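Long-range contacts in B-agarase (Agarivorans gilvus, PDB 5Z6P), which probably hydrolyses the glycosidic linkages of agarose, as a beta-agarase of glycoside hydrolase family 50: residues R479-A484 with F599-Q604; E668-A673 with Y732-V737; Y714-D719 with D728-N733. One frame throughout, in Å; residues are numbered along the deposited sequence.

Contact 1. Residues R479-A484 with F599-Q604; sequences RFRQRA and FRVVKQ
Arg-481 meets Gln-604 end-on, with both terminal nitrogens turned onto a single oxygen. NH2 donates to Gln-604 OE1 at 2.9 Å and lies nearly in line with the carbonyl (C=O...N 170°), while Arg-481 NH1 reaches the same Gln-604 OE1 at 3.1 Å from a more bent approach. The oxygen stays close to the guanidinium plane, although the amide itself is twisted well away from that plane. Beneath this polar clasp lies Val-601. Its CG1 sits under the centre of one guanidinium face, and Val-601 CG2 comes within 3.8 Å of Arg-481 NH2. The same Val-601 CG1 also packs against Phe-480 CE2 at 3.7 Å, so one methyl serves both the ring and the guanidinium. The tip of the ring, Phe-480 CZ, reaches Val-602 CG2 at 3.9 Å with the methyl near the ring plane.

The head of Arg-481 arrives over the valine by a bend at chi3 (-76°) after a straight start from the backbone. Behind the side chains, helices 478-495 and 581-609 run in broadly the same direction, their local axes 9.5 Å apart at an angle of 38°, with Arg-481 opposite Val-601. Such side-by-side helices suit the outer layer of the (beta/alpha)8 barrel expected in this family. Phe-480 also rests on Ile-455, and Val-602 on Tyr-615, so the apolar half extends to those two residues.

The polar half carries several charges. Arg-481 NH2 approaches Arg-600 NH2 to 3.6 Å, yet Arg-481 NH1 is salt-bridged to Glu-605 and Arg-600 NE to Glu-597. These carboxylates probably offset the proximity of the like charges. The two bonds to Gln-604 OE1 and the salt bridge to Glu-605 together probably restrain the guanidinium's rotation above its hydrophobic base.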
loop_
_atom_site.group_PDB
_atom_site.type_symbol
_atom_site.label_atom_id
_atom_site.label_comp_id
_atom_site.label_asym_id
_atom_site.label_seq_id
_atom_site.Cartn_x
_atom_site.Cartn_y
_atom_site.Cartn_z
ATOM N N ARG A 479 -3.502 30.596 3.376
ATOM C CA ARG A 479 -2.467 30.095 2.489
ATOM C C ARG A 479 -2.811 28.699 1.932
ATOM O O ARG A 479 -2.487 28.408 0.806
ATOM C CB ARG A 479 -1.108 30.065 3.195
ATOM C CG ARG A 479 -0.466 31.449 3.343
ATOM C CD ARG A 479 0.889 31.319 4.023
ATOM N NE ARG A 479 0.726 30.884 5.402
ATOM C CZ ARG A 479 1.733 30.635 6.230
ATOM N NH1 ARG A 479 1.488 30.248 7.469
ATOM N NH2 ARG A 479 2.986 30.772 5.820
ATOM N N PHE A 480 -3.472 27.857 2.715
ATOM C CA PHE A 480 -3.823 26.523 2.228
ATOM C C PHE A 480 -4.675 26.617 0.959
ATOM O O PHE A 480 -4.406 25.936 -0.028
ATOM C CB PHE A 480 -4.572 25.696 3.277
ATOM C CG PHE A 480 -5.118 24.404 2.730
ATOM C CD1 PHE A 480 -4.250 23.392 2.334
ATOM C CD2 PHE A 480 -6.491 24.215 2.558
ATOM C CE1 PHE A 480 -4.731 22.223 1.811
ATOM C CE2 PHE A 480 -6.978 23.051 2.016
ATOM C CZ PHE A 480 -6.102 22.042 1.658
ATOM N N ARG A 481 -5.676 27.493 0.997
ATOM C CA ARG A 481 -6.576 27.698 -0.130
ATOM C C ARG A 481 -5.795 28.131 -1.375
ATOM O O ARG A 481 -6.024 27.620 -2.462
ATOM C CB ARG A 481 -7.670 28.737 0.200
ATOM C CG ARG A 481 -8.705 28.846 -0.905
ATOM C CD ARG A 481 -9.785 29.907 -0.637
ATOM N NE ARG A 481 -10.778 29.484 0.337
ATOM C CZ ARG A 481 -11.819 28.701 0.067
ATOM N NH1 ARG A 481 -12.012 28.236 -1.162
ATOM N NH2 ARG A 481 -12.683 28.400 1.024
ATOM N N GLN A 482 -4.848 29.052 -1.198
ATOM C CA GLN A 482 -4.009 29.481 -2.310
ATOM C C GLN A 482 -3.182 28.330 -2.886
ATOM O O GLN A 482 -2.987 28.265 -4.087
ATOM C CB GLN A 482 -3.070 30.620 -1.893
ATOM C CG GLN A 482 -3.787 31.885 -1.535
ATOM C CD GLN A 482 -4.763 32.281 -2.606
ATOM O OE1 GLN A 482 -4.372 32.562 -3.724
ATOM N NE2 GLN A 482 -6.047 32.260 -2.280
ATOM N N ARG A 483 -2.684 27.445 -2.031
ATOM C CA ARG A 483 -1.896 26.314 -2.514
ATOM C C ARG A 483 -2.813 25.296 -3.213
ATOM O O ARG A 483 -2.421 24.689 -4.208
ATOM C CB ARG A 483 -1.109 25.657 -1.374
ATOM C CG ARG A 483 -0.026 26.550 -0.731
ATOM C CD ARG A 483 0.905 27.162 -1.761
ATOM N NE ARG A 483 1.416 26.145 -2.668
ATOM C CZ ARG A 483 1.793 26.383 -3.915
ATOM N NH1 ARG A 483 1.726 27.610 -4.405
ATOM N NH2 ARG A 483 2.229 25.390 -4.674
ATOM N N ALA A 484 -4.029 25.126 -2.702
ATOM C CA ALA A 484 -5.000 24.244 -3.354
ATOM C C ALA A 484 -5.298 24.765 -4.754
ATOM O O ALA A 484 -5.357 23.988 -5.692
ATOM C CB ALA A 484 -6.290 24.121 -2.538
ATOM N N PHE A 599 -11.843 19.197 3.134
ATOM C CA PHE A 599 -12.545 18.709 1.960
ATOM C C PHE A 599 -13.356 19.816 1.296
ATOM O O PHE A 599 -13.478 19.825 0.073
ATOM C CB PHE A 599 -13.421 17.506 2.321
ATOM C CG PHE A 599 -12.629 16.261 2.655
ATOM C CD1 PHE A 599 -11.893 15.606 1.676
ATOM C CD2 PHE A 599 -12.629 15.743 3.939
ATOM C CE1 PHE A 599 -11.161 14.457 1.972
ATOM C CE2 PHE A 599 -11.883 14.604 4.249
ATOM C CZ PHE A 599 -11.149 13.959 3.248
ATOM N N ARG A 600 -13.869 20.761 2.089
ATOM C CA ARG A 600 -14.648 21.886 1.554
ATOM C C ARG A 600 -13.773 22.788 0.698
ATOM O O ARG A 600 -14.162 23.176 -0.410
ATOM C CB ARG A 600 -15.310 22.715 2.687
ATOM C CG ARG A 600 -16.283 23.818 2.204
ATOM C CD ARG A 600 -16.919 24.672 3.366
ATOM N NE ARG A 600 -15.983 25.708 3.791
ATOM C CZ ARG A 600 -15.928 26.935 3.283
ATOM N NH1 ARG A 600 -16.789 27.326 2.354
ATOM N NH2 ARG A 600 -15.011 27.781 3.717
ATOM N N VAL A 601 -12.586 23.119 1.206
ATOM C CA VAL A 601 -11.712 24.049 0.494
ATOM C C VAL A 601 -11.223 23.419 -0.817
ATOM O O VAL A 601 -11.292 24.048 -1.871
ATOM C CB VAL A 601 -10.505 24.496 1.353
ATOM C CG1 VAL A 601 -9.529 25.265 0.518
ATOM C CG2 VAL A 601 -10.976 25.351 2.552
ATOM N N VAL A 602 -10.774 22.169 -0.752
ATOM C CA VAL A 602 -10.328 21.469 -1.952
ATOM C C VAL A 602 -11.465 21.362 -2.971
ATOM O O VAL A 602 -11.270 21.681 -4.121
ATOM C CB VAL A 602 -9.789 20.057 -1.653
ATOM C CG1 VAL A 602 -9.487 19.316 -2.972
ATOM C CG2 VAL A 602 -8.539 20.118 -0.767
ATOM N N LYS A 603 -12.644 20.927 -2.545
ATOM C CA LYS A 603 -13.794 20.857 -3.461
ATOM C C LYS A 603 -14.009 22.205 -4.160
ATOM O O LYS A 603 -14.147 22.279 -5.383
ATOM C CB LYS A 603 -15.068 20.436 -2.708
ATOM C CG LYS A 603 -16.294 20.260 -3.580
ATOM C CD LYS A 603 -17.569 20.323 -2.758
ATOM C CE LYS A 603 -18.827 20.158 -3.621
ATOM N NZ LYS A 603 -19.462 18.807 -3.483
ATOM N N GLN A 604 -14.015 23.277 -3.374
ATOM C CA GLN A 604 -14.326 24.602 -3.915
ATOM C C GLN A 604 -13.319 25.043 -4.965
ATOM O O GLN A 604 -13.699 25.525 -6.022
ATOM C CB GLN A 604 -14.406 25.643 -2.794
ATOM C CG GLN A 604 -15.711 25.564 -2.034
ATOM C CD GLN A 604 -15.815 26.580 -0.939
ATOM O OE1 GLN A 604 -14.813 27.114 -0.485
ATOM N NE2 GLN A 604 -17.040 26.843 -0.488
#

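Contact 2. Residues E668-A673 with Y732-V737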
loop_
_atom_site.group_PDB
_atom_site.type_symbol
_atom_site.label_atom_id
_atom_site.label_comp_id
_atom_site.label_asym_id
_atom_site.label_seq_id
_atom_site.Cartn_x
_atom_site.Cartn_y
_atom_site.Cartn_z
ATOM N N GLU A 668 -5.870 1.559 -4.620
ATOM C CA GLU A 668 -4.705 0.693 -4.608
ATOM C C GLU A 668 -5.017 -0.657 -3.976
ATOM O O GLU A 668 -5.717 -0.734 -2.976
ATOM C CB GLU A 668 -3.555 1.326 -3.826
ATOM C CG GLU A 668 -2.994 2.611 -4.406
ATOM C CD GLU A 668 -2.001 3.282 -3.481
ATOM O OE1 GLU A 668 -1.382 2.580 -2.673
ATOM O OE2 GLU A 668 -1.870 4.510 -3.559
ATOM N N PHE A 669 -4.449 -1.707 -4.565
ATOM C CA PHE A 669 -4.371 -3.039 -3.964
ATOM C C PHE A 669 -3.341 -3.826 -4.759
ATOM O O PHE A 669 -3.046 -3.477 -5.897
ATOM C CB PHE A 669 -5.725 -3.768 -3.970
ATOM C CG PHE A 669 -6.179 -4.225 -5.326
ATOM C CD1 PHE A 669 -6.745 -3.341 -6.221
ATOM C CD2 PHE A 669 -6.083 -5.559 -5.688
ATOM C CE1 PHE A 669 -7.176 -3.764 -7.471
ATOM C CE2 PHE A 669 -6.504 -6.003 -6.928
ATOM C CZ PHE A 669 -7.052 -5.109 -7.829
ATOM N N HIS A 670 -2.803 -4.888 -4.179
ATOM C CA HIS A 670 -1.962 -5.758 -4.989
ATOM C C HIS A 670 -1.745 -7.134 -4.417
ATOM O O HIS A 670 -2.147 -7.440 -3.296
ATOM C CB HIS A 670 -0.593 -5.090 -5.276
ATOM C CG HIS A 670 0.281 -4.879 -4.075
ATOM N ND1 HIS A 670 1.052 -3.747 -3.913
ATOM C CD2 HIS A 670 0.544 -5.667 -3.009
ATOM C CE1 HIS A 670 1.735 -3.842 -2.786
ATOM N NE2 HIS A 670 1.454 -5.003 -2.226
ATOM N N PHE A 671 -1.077 -7.949 -5.223
ATOM C CA PHE A 671 -0.651 -9.276 -4.831
ATOM C C PHE A 671 0.752 -9.575 -5.390
ATOM O O PHE A 671 1.001 -9.388 -6.574
ATOM C CB PHE A 671 -1.677 -10.309 -5.319
ATOM C CG PHE A 671 -3.035 -10.103 -4.739
ATOM C CD1 PHE A 671 -3.304 -10.476 -3.440
ATOM C CD2 PHE A 671 -4.039 -9.493 -5.476
ATOM C CE1 PHE A 671 -4.553 -10.267 -2.905
ATOM C CE2 PHE A 671 -5.282 -9.287 -4.934
ATOM C CZ PHE A 671 -5.538 -9.673 -3.654
ATOM N N GLY A 672 1.663 -10.002 -4.521
ATOM C CA GLY A 672 2.980 -10.418 -4.950
ATOM C C GLY A 672 3.413 -11.816 -4.531
ATOM O O GLY A 672 2.772 -12.465 -3.704
ATOM N N ALA A 673 4.509 -12.286 -5.117
ATOM C CA ALA A 673 5.043 -13.605 -4.795
ATOM C C ALA A 673 6.564 -13.531 -4.789
ATOM O O ALA A 673 7.133 -12.451 -4.924
ATOM C CB ALA A 673 4.545 -14.646 -5.774
ATOM N N TYR A 732 8.948 -4.827 -4.067
ATOM C CA TYR A 732 7.961 -5.889 -4.091
ATOM C C TYR A 732 7.727 -6.426 -5.482
ATOM O O TYR A 732 7.703 -5.673 -6.446
ATOM C CB TYR A 732 6.603 -5.396 -3.555
ATOM C CG TYR A 732 6.615 -4.628 -2.259
ATOM C CD1 TYR A 732 7.613 -4.827 -1.316
ATOM C CD2 TYR A 732 5.612 -3.712 -1.972
ATOM C CE1 TYR A 732 7.614 -4.132 -0.130
ATOM C CE2 TYR A 732 5.596 -3.009 -0.778
ATOM C CZ TYR A 732 6.603 -3.231 0.140
ATOM O OH TYR A 732 6.629 -2.556 1.325
ATOM N N ASN A 733 7.483 -7.727 -5.571
ATOM C CA ASN A 733 6.982 -8.307 -6.807
ATOM C C ASN A 733 5.501 -7.995 -6.984
ATOM O O ASN A 733 4.678 -8.851 -6.763
ATOM C CB ASN A 733 7.228 -9.835 -6.826
ATOM C CG ASN A 733 6.499 -10.542 -7.955
ATOM O OD1 ASN A 733 5.912 -11.599 -7.754
ATOM N ND2 ASN A 733 6.508 -9.942 -9.136
ATOM N N ILE A 734 5.167 -6.774 -7.400
ATOM C CA ILE A 734 3.756 -6.383 -7.513
ATOM C C ILE A 734 3.318 -5.917 -8.894
ATOM O O ILE A 734 2.179 -5.538 -9.090
ATOM C CB ILE A 734 3.414 -5.263 -6.511
ATOM C CG1 ILE A 734 4.354 -4.060 -6.704
ATOM C CG2 ILE A 734 3.459 -5.812 -5.108
ATOM C CD1 ILE A 734 3.860 -2.782 -6.063
ATOM N N GLY A 735 4.215 -5.960 -9.865
ATOM C CA GLY A 735 3.875 -5.455 -11.167
ATOM C C GLY A 735 2.979 -6.350 -12.006
ATOM O O GLY A 735 2.916 -7.566 -11.814
ATOM N N PHE A 736 2.289 -5.724 -12.945
ATOM C CA PHE A 736 1.706 -6.437 -14.072
ATOM C C PHE A 736 2.775 -6.814 -15.088
ATOM O O PHE A 736 2.652 -7.831 -15.768
ATOM C CB PHE A 736 0.615 -5.609 -14.738
ATOM C CG PHE A 736 -0.761 -6.063 -14.376
ATOM C CD1 PHE A 736 -1.219 -5.931 -13.077
ATOM C CD2 PHE A 736 -1.582 -6.662 -15.322
ATOM C CE1 PHE A 736 -2.479 -6.373 -12.729
ATOM C CE2 PHE A 736 -2.839 -7.107 -14.985
ATOM C CZ PHE A 736 -3.293 -6.964 -13.687
ATOM N N VAL A 737 3.822 -5.995 -15.174
ATOM C CA VAL A 737 4.952 -6.296 -16.047
ATOM C C VAL A 737 6.258 -6.362 -15.262
ATOM O O VAL A 737 6.417 -5.696 -14.255
ATOM C CB VAL A 737 5.077 -5.275 -17.189
ATOM C CG1 VAL A 737 3.765 -5.141 -17.925
ATOM C CG2 VAL A 737 5.557 -3.915 -16.695
#
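The imidazole of His-670 carries Ile-734 squarely on one face. Ile-734 CG2 stands 3.3 Å from the centroid of the His-670 ring and only 6° off its normal, a tight CH-pi contact in which the methyl is nearly equidistant from all five ring atoms. Ile-734 CD1 lies beyond the rim, 3.7 Å from His-670 ND1. Tyr-732 approaches obliquely, bringing CD2 to 4.0 Å from His-670 CE1, with the two side chains at about a right angle.

The partners belong to the loops that follow strands 664-668 and 709-714, neighbouring parallel strands of what is probably a (beta/alpha)8 barrel, and the second loop makes an inverse gamma turn centred on Asn-733. Its closing bond, Ile-734 N to Tyr-732 O, is weak. Around this turn Tyr-732, Asn-733 and Ile-734 all point toward the other segment. His-670 takes a chi1 of 66°, which sets CG between its backbone N and carbonyl carbon and presents the ring to Ile-734; His-670 NE2 accepts from Leu-683 N, a second restraint on the ring besides the methyl on its face.

Further along, Gly-672, bare of any side chain, lets the two backbones come close: its CA makes an unusually short approach, 2.9 Å, to Asn-733 O. Between residues 668-673 and 732-737 themselves there is no backbone-to-backbone hydrogen bond; Arg-692 of helix 689-704 binds Phe-671 O and Gly-735 O, one from each segment. The direct polar link is made by Asn-733 OD1, which also accepts from Gln-689. Ala-673 N donates to Asn-733 OD1 at 3.1 Å, tilted 27° from the carbonyl plane, and Asn-733 CB touches Ala-673 O at 3.2 Å.

Contact 3. Residues Y714-D719 with D728-N733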
loop_
_atom_site.group_PDB
_atom_site.type_symbol
_atom_site.label_atom_id
_atom_site.label_comp_id
_atom_site.label_asym_id
_atom_site.label_seq_id
_atom_site.Cartn_x
_atom_site.Cartn_y
_atom_site.Cartn_z
ATOM N N TYR A 714 -5.182 -0.993 -9.422
ATOM C CA TYR A 714 -4.153 -1.900 -8.967
ATOM C C TYR A 714 -2.781 -1.213 -8.918
ATOM O O TYR A 714 -2.343 -0.578 -9.874
ATOM C CB TYR A 714 -4.106 -3.146 -9.875
ATOM C CG TYR A 714 -3.054 -4.164 -9.478
ATOM C CD1 TYR A 714 -1.718 -3.990 -9.838
ATOM C CD2 TYR A 714 -3.382 -5.276 -8.734
ATOM C CE1 TYR A 714 -0.759 -4.892 -9.470
ATOM C CE2 TYR A 714 -2.421 -6.192 -8.359
ATOM C CZ TYR A 714 -1.109 -5.995 -8.742
ATOM O OH TYR A 714 -0.141 -6.875 -8.364
ATOM N N PHE A 715 -2.107 -1.360 -7.786
ATOM C CA PHE A 715 -0.788 -0.752 -7.603
ATOM C C PHE A 715 0.241 -1.878 -7.722
ATOM O O PHE A 715 0.426 -2.620 -6.776
ATOM C CB PHE A 715 -0.703 -0.046 -6.239
ATOM C CG PHE A 715 0.479 0.888 -6.086
ATOM C CD1 PHE A 715 1.758 0.391 -5.924
ATOM C CD2 PHE A 715 0.303 2.257 -6.072
ATOM C CE1 PHE A 715 2.850 1.242 -5.766
ATOM C CE2 PHE A 715 1.393 3.115 -5.913
ATOM C CZ PHE A 715 2.666 2.596 -5.753
ATOM N N GLN A 716 0.947 -1.992 -8.845
ATOM C CA GLN A 716 1.144 -0.960 -9.848
ATOM C C GLN A 716 1.461 -1.627 -11.201
ATOM O O GLN A 716 1.577 -2.842 -11.276
ATOM C CB GLN A 716 2.298 -0.029 -9.433
ATOM C CG GLN A 716 3.584 -0.819 -9.189
ATOM C CD GLN A 716 4.788 0.025 -8.777
ATOM O OE1 GLN A 716 4.727 1.244 -8.765
ATOM N NE2 GLN A 716 5.896 -0.645 -8.445
ATOM N N TYR A 717 1.595 -0.821 -12.251
ATOM C CA TYR A 717 1.891 -1.296 -13.609
ATOM C C TYR A 717 3.155 -2.172 -13.635
ATOM O O TYR A 717 3.123 -3.317 -14.068
ATOM C CB TYR A 717 2.069 -0.104 -14.532
ATOM C CG TYR A 717 2.248 -0.374 -16.013
ATOM C CD1 TYR A 717 1.823 -1.562 -16.595
ATOM C CD2 TYR A 717 2.825 0.590 -16.831
ATOM C CE1 TYR A 717 1.966 -1.788 -17.941
ATOM C CE2 TYR A 717 2.983 0.375 -18.184
ATOM C CZ TYR A 717 2.542 -0.826 -18.739
ATOM O OH TYR A 717 2.681 -1.063 -20.089
ATOM N N ILE A 718 4.244 -1.610 -13.125
ATOM C CA ILE A 718 5.595 -2.177 -13.240
ATOM C C ILE A 718 6.082 -2.762 -11.916
ATOM O O ILE A 718 5.893 -2.148 -10.874
ATOM C CB ILE A 718 6.590 -1.087 -13.720
ATOM C CG1 ILE A 718 6.095 -0.452 -15.029
ATOM C CG2 ILE A 718 8.008 -1.629 -13.857
ATOM C CD1 ILE A 718 6.639 0.931 -15.270
ATOM N N ASP A 719 6.693 -3.947 -11.949
ATOM C CA ASP A 719 7.440 -4.459 -10.798
ATOM C C ASP A 719 8.283 -3.352 -10.123
ATOM O O ASP A 719 8.856 -2.513 -10.823
ATOM C CB ASP A 719 8.376 -5.602 -11.237
ATOM C CG ASP A 719 7.792 -6.993 -10.990
ATOM O OD1 ASP A 719 6.732 -7.097 -10.340
ATOM O OD2 ASP A 719 8.422 -7.988 -11.430
ATOM N N ASP A 728 12.346 5.192 -1.404
ATOM C CA ASP A 728 11.929 4.569 -0.136
ATOM C C ASP A 728 12.308 3.087 0.048
ATOM O O ASP A 728 12.076 2.509 1.104
ATOM C CB ASP A 728 10.417 4.714 0.022
ATOM C CG ASP A 728 9.653 4.150 -1.162
ATOM O OD1 ASP A 728 10.183 3.252 -1.848
ATOM O OD2 ASP A 728 8.523 4.605 -1.412
ATOM N N GLY A 729 12.868 2.480 -0.985
ATOM C CA GLY A 729 13.325 1.105 -0.892
ATOM C C GLY A 729 12.272 0.055 -1.201
ATOM O O GLY A 729 12.525 -1.138 -1.027
ATOM N N GLU A 730 11.100 0.497 -1.643
ATOM C CA GLU A 730 10.015 -0.406 -2.048
ATOM C C GLU A 730 10.489 -1.446 -3.085
ATOM O O GLU A 730 10.959 -1.089 -4.158
ATOM C CB GLU A 730 8.855 0.409 -2.600
ATOM C CG GLU A 730 7.725 -0.397 -3.222
ATOM C CD GLU A 730 7.156 0.308 -4.438
ATOM O OE1 GLU A 730 6.383 1.282 -4.281
ATOM O OE2 GLU A 730 7.522 -0.089 -5.560
ATOM N N ASN A 731 10.365 -2.724 -2.751
ATOM C CA ASN A 731 11.052 -3.774 -3.513
ATOM C C ASN A 731 10.217 -5.029 -3.722
ATOM O O ASN A 731 10.718 -6.150 -3.597
ATOM C CB ASN A 731 12.372 -4.138 -2.809
ATOM C CG ASN A 731 12.165 -4.614 -1.385
ATOM O OD1 ASN A 731 11.102 -4.413 -0.804
ATOM N ND2 ASN A 731 13.176 -5.256 -0.820
ATOM N N TYR A 732 8.948 -4.827 -4.067
ATOM C CA TYR A 732 7.961 -5.889 -4.091
ATOM C C TYR A 732 7.727 -6.426 -5.482
ATOM O O TYR A 732 7.703 -5.673 -6.446
ATOM C CB TYR A 732 6.603 -5.396 -3.555
ATOM C CG TYR A 732 6.615 -4.628 -2.259
ATOM C CD1 TYR A 732 7.613 -4.827 -1.316
ATOM C CD2 TYR A 732 5.612 -3.712 -1.972
ATOM C CE1 TYR A 732 7.614 -4.132 -0.130
ATOM C CE2 TYR A 732 5.596 -3.009 -0.778
ATOM C CZ TYR A 732 6.603 -3.231 0.140
ATOM O OH TYR A 732 6.629 -2.556 1.325
ATOM N N ASN A 733 7.483 -7.727 -5.571
ATOM C CA ASN A 733 6.982 -8.307 -6.807
ATOM C C ASN A 733 5.501 -7.995 -6.984
ATOM O O ASN A 733 4.678 -8.851 -6.763
ATOM C CB ASN A 733 7.228 -9.835 -6.826
ATOM C CG ASN A 733 6.499 -10.542 -7.955
ATOM O OD1 ASN A 733 5.912 -11.599 -7.754
ATOM N ND2 ASN A 733 6.508 -9.942 -9.136
HETATM O O HOH W 1 6.135 2.704 -6.821
HETATM O O HOH W 2 8.655 0.886 -8.020
#
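Asp-719 and Asn-733 form the close-fitting end of this contact, whereas Gln-716 and Glu-730 face each other largely through water. Both segments belong to the long loop after strand 709-714; the first contains a cis peptide bond between Phe-715 and Gln-716, and the second opens with an Asx turn in which Asp-728 OD1 receives Glu-730 N.

At the tight end, Asn-733 ND2 donates to Asp-719 OD1 at 3.1 Å, on the syn side of the carboxylate. The amide and carboxylate planes are 75° apart, and the bond is somewhat bent. Both oxygens of Asp-719 are engaged further: OD1 by Gly-735 N and OD2 by Tyr-744 OH.

The looser end has two bridging waters. One lies within hydrogen-bonding distance of Gln-716 OE1 and Glu-730 OE1, but cannot serve every acceptor around it at once. The other accepts from Gln-716 NE2 and lies 2.9 Å from Glu-730 OE2, an oxygen that also bonds Ser-720 OG. Glu-730 reaches across by extending CG away from its backbone N (chi1 173°) and then bending at chi2. Its OE1 ends at the edge of the Phe-715 ring, 3.8 Å from Phe-715 CE1.

In the fold
Contacts 2 and 3 form one continuous cluster, whereas contact 1 stands apart. The centres of contacts 2 and 3 are about 6 Å apart, and Tyr-732 and Asn-733 belong to both. A probable hydrogen bond of 2.8 Å from Tyr-714 OH to Ile-734 O joins them further, alongside the link through Asp-719. Contact 1 lies about 34 Å from contact 2 and 31 Å from contact 3, centre to centre, with nearest atoms about 15 and 19 Å away. The separation fits a (beta/alpha)8 barrel: contact 1 joins peripheral helices, while contacts 2 and 3 organise loops at the C-terminal ends of strands, where such barrels usually carry their active site.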